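Local coordinates for gliding motility protein MglB (Myxococcus xanthus, PDB 6IZW), which probably acts as an adaptor and regulator of nucleotide exchange on a small GTPase in gliding motility, at residues G61-M66 with L90-V95. The protein carries 1 engineered substitution. Residues are numbered along the deposited sequence; the frame is centred on the assembly and turned at random.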
ATOM      1  N   GLY B  61      -1.050  -1.782   3.143  1.00 48.64           N
ATOM      2  CA  GLY B  61      -1.241  -0.475   2.536  1.00 44.44           C
ATOM      3  C   GLY B  61      -2.197   0.385   3.343  1.00 43.42           C
ATOM      4  O   GLY B  61      -1.915   1.553   3.629  1.00 43.69           O
ATOM      5  N   ASN B  62      -3.334  -0.191   3.733  1.00 40.44           N
ATOM      6  CA  ASN B  62      -4.281   0.519   4.584  1.00 49.24           C
ATOM      7  C   ASN B  62      -3.611   1.001   5.870  1.00 50.48           C
ATOM      8  O   ASN B  62      -3.648   2.195   6.192  1.00 51.16           O
ATOM      9  CB  ASN B  62      -5.475  -0.390   4.886  1.00 48.17           C
ATOM     10  CG  ASN B  62      -6.384   0.163   5.964  1.00 57.21           C
ATOM     11  OD1 ASN B  62      -6.354   1.347   6.277  1.00 68.37           O
ATOM     12  ND2 ASN B  62      -7.197  -0.701   6.544  1.00 66.00           N
ATOM     13  N   VAL B  63      -2.963   0.090   6.601  1.00 46.14           N
ATOM     14  CA  VAL B  63      -2.364   0.451   7.886  1.00 51.43           C
ATOM     15  C   VAL B  63      -1.300   1.520   7.699  1.00 50.45           C
ATOM     16  O   VAL B  63      -1.192   2.448   8.508  1.00 55.12           O
ATOM     17  CB  VAL B  63      -1.791  -0.799   8.587  1.00 50.86           C
ATOM     18  CG1 VAL B  63      -0.762  -0.401   9.661  1.00 41.92           C
ATOM     19  CG2 VAL B  63      -2.922  -1.635   9.178  1.00 46.18           C
ATOM     20  N   ALA B  64      -0.507   1.421   6.624  1.00 45.53           N
ATOM     21  CA  ALA B  64       0.520   2.432   6.380  1.00 43.43           C
ATOM     22  C   ALA B  64      -0.094   3.794   6.064  1.00 47.79           C
ATOM     23  O   ALA B  64       0.474   4.835   6.428  1.00 43.38           O
ATOM     24  CB  ALA B  64       1.442   1.986   5.247  1.00 37.40           C
ATOM     25  N   ALA B  65      -1.232   3.817   5.357  1.00 42.36           N
ATOM     26  CA  ALA B  65      -1.873   5.098   5.072  1.00 48.24           C
ATOM     27  C   ALA B  65      -2.454   5.707   6.344  1.00 48.44           C
ATOM     28  O   ALA B  65      -2.342   6.917   6.566  1.00 44.92           O
ATOM     29  CB  ALA B  65      -2.957   4.937   4.001  1.00 38.34           C
HETATM   30  N   MSE B  66      -3.058   4.885   7.192  1.00 46.88           N
HETATM   31  CA  MSE B  66      -3.525   5.352   8.494  1.00 55.40           C
HETATM   32  C   MSE B  66      -2.364   5.799   9.348  1.00 56.50           C
HETATM   33  O   MSE B  66      -2.487   6.770  10.094  1.00 56.81           O
HETATM   34  CB  MSE B  66      -4.311   4.272   9.225  1.00 54.15           C
HETATM   35  CG  MSE B  66      -5.725   4.108   8.699  1.00 71.86           C
HETATM   36 SE   MSE B  66      -6.647   5.827   8.432  1.00117.22          SE
HETATM   37  CE  MSE B  66      -6.411   6.574  10.219  1.00 75.04           C
ATOM     38  N   LEU B  90     -14.645  -6.877   9.903  1.00 82.79           N
ATOM     39  CA  LEU B  90     -13.197  -7.003   9.928  1.00 78.45           C
ATOM     40  C   LEU B  90     -12.611  -6.121  11.020  1.00 72.81           C
ATOM     41  O   LEU B  90     -12.962  -4.944  11.128  1.00 76.76           O
ATOM     42  CB  LEU B  90     -12.617  -6.641   8.555  1.00 73.03           C
ATOM     43  CG  LEU B  90     -11.200  -6.082   8.484  1.00 76.73           C
ATOM     44  CD1 LEU B  90     -10.160  -7.164   8.718  1.00 81.35           C
ATOM     45  CD2 LEU B  90     -10.986  -5.378   7.147  1.00 78.03           C
ATOM     46  N   TYR B  91     -11.719  -6.690  11.821  1.00 72.09           N
ATOM     47  CA  TYR B  91     -10.975  -5.950  12.829  1.00 74.80           C
ATOM     48  C   TYR B  91      -9.511  -6.349  12.726  1.00 70.50           C
ATOM     49  O   TYR B  91      -9.201  -7.514  12.452  1.00 68.22           O
ATOM     50  CB  TYR B  91     -11.530  -6.219  14.251  1.00 75.93           C
ATOM     51  CG  TYR B  91     -10.652  -5.740  15.390  1.00 71.55           C
ATOM     52  CD1 TYR B  91     -10.867  -4.499  15.985  1.00 77.13           C
ATOM     53  CD2 TYR B  91      -9.631  -6.533  15.892  1.00 74.45           C
ATOM     54  CE1 TYR B  91     -10.068  -4.049  17.034  1.00 76.48           C
ATOM     55  CE2 TYR B  91      -8.825  -6.095  16.942  1.00 80.34           C
ATOM     56  CZ  TYR B  91      -9.051  -4.851  17.511  1.00 80.07           C
ATOM     57  OH  TYR B  91      -8.262  -4.401  18.554  1.00 85.22           O
HETATM   58  N   MSE B  92      -8.619  -5.374  12.916  1.00 69.93           N
HETATM   59  CA  MSE B  92      -7.166  -5.574  12.846  1.00 66.08           C
HETATM   60  C   MSE B  92      -6.465  -4.821  13.971  1.00 70.37           C
HETATM   61  O   MSE B  92      -6.959  -3.789  14.405  1.00 75.21           O
HETATM   62  CB  MSE B  92      -6.612  -5.075  11.511  1.00 69.19           C
HETATM   63  CG  MSE B  92      -7.651  -4.932  10.421  1.00 75.20           C
HETATM   64 SE   MSE B  92      -6.973  -4.021   8.822  1.00113.39          SE
HETATM   65  CE  MSE B  92      -6.710  -2.250   9.487  1.00 76.78           C
ATOM     66  N   THR B  93      -5.302  -5.294  14.418  1.00 67.34           N
ATOM     67  CA  THR B  93      -4.553  -4.578  15.444  1.00 69.11           C
ATOM     68  C   THR B  93      -3.053  -4.754  15.225  1.00 71.36           C
ATOM     69  O   THR B  93      -2.593  -5.822  14.801  1.00 71.42           O
ATOM     70  CB  THR B  93      -4.932  -5.045  16.861  1.00 73.62           C
ATOM     71  OG1 THR B  93      -3.956  -4.576  17.805  1.00 74.83           O
ATOM     72  CG2 THR B  93      -5.015  -6.562  16.932  1.00 71.26           C
ATOM     73  N   ILE B  94      -2.305  -3.696  15.527  1.00 62.74           N
ATOM     74  CA  ILE B  94      -0.852  -3.711  15.419  1.00 66.46           C
ATOM     75  C   ILE B  94      -0.279  -4.500  16.594  1.00 72.09           C
ATOM     76  O   ILE B  94      -0.567  -4.201  17.757  1.00 75.55           O
ATOM     77  CB  ILE B  94      -0.284  -2.283  15.370  1.00 61.48           C
ATOM     78  CG1 ILE B  94      -0.559  -1.645  14.004  1.00 68.02           C
ATOM     79  CG2 ILE B  94       1.214  -2.290  15.604  1.00 60.54           C
ATOM     80  CD1 ILE B  94      -1.870  -0.898  13.911  1.00 71.19           C
ATOM     81  N   VAL B  95       0.523  -5.522  16.285  1.00 73.16           N
ATOM     82  CA  VAL B  95       1.150  -6.389  17.276  1.00 65.72           C
ATOM     83  C   VAL B  95       2.653  -6.163  17.221  1.00 70.11           C
ATOM     84  O   VAL B  95       3.358  -6.790  16.422  1.00 80.22           O
ATOM     85  CB  VAL B  95       0.806  -7.873  17.030  1.00 69.38           C
ATOM     86  CG1 VAL B  95       1.453  -8.758  18.081  1.00 72.07           C
ATOM     87  CG2 VAL B  95      -0.699  -8.087  16.988  1.00 72.41           C
TER
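Apolar packing between Val63 on the helix and Met92 and Ile94 on the strand makes up most of this contact. Selenomethionine Met92 leaves the strand with CG nearly eclipsing its backbone N (chi1 -19°) and bends at chi3 (-68°), which brings its terminal methyl CE to 3.9 Å from Val63 CG2. The other branch of Val63, CG1, which lies anti to its backbone N, looks along the strand to Ile94, whose long CG1-CD1 arm reaches back toward the helix; Ile94 CD1 and Val63 CG1 touch loosely at 4.4 Å. A branched valine thus serves two strand residues with one methyl each, while the long, unbranched Met92 bridges much of the 10.9 Å between the axes of 61-66 and 90-94.

In the Roadblock/LC7 fold a central antiparallel sheet carries helices on both faces. Here the axes of 61-66 and 90-94 lie at 61°, on the face opposite helix 111-130, which Tyr91 and Thr93 touch.

The polar element is Asn62. Its ND2 rests against Met92 CE at 3.4 Å, with the selenium behind. The amide can lie against a methyl because a weak hydrogen bond to Gln81 OE1, on the neighbouring strand 80-83, gives the buried ND2 a partner; the same asparagine packs on Met66 of the second subunit.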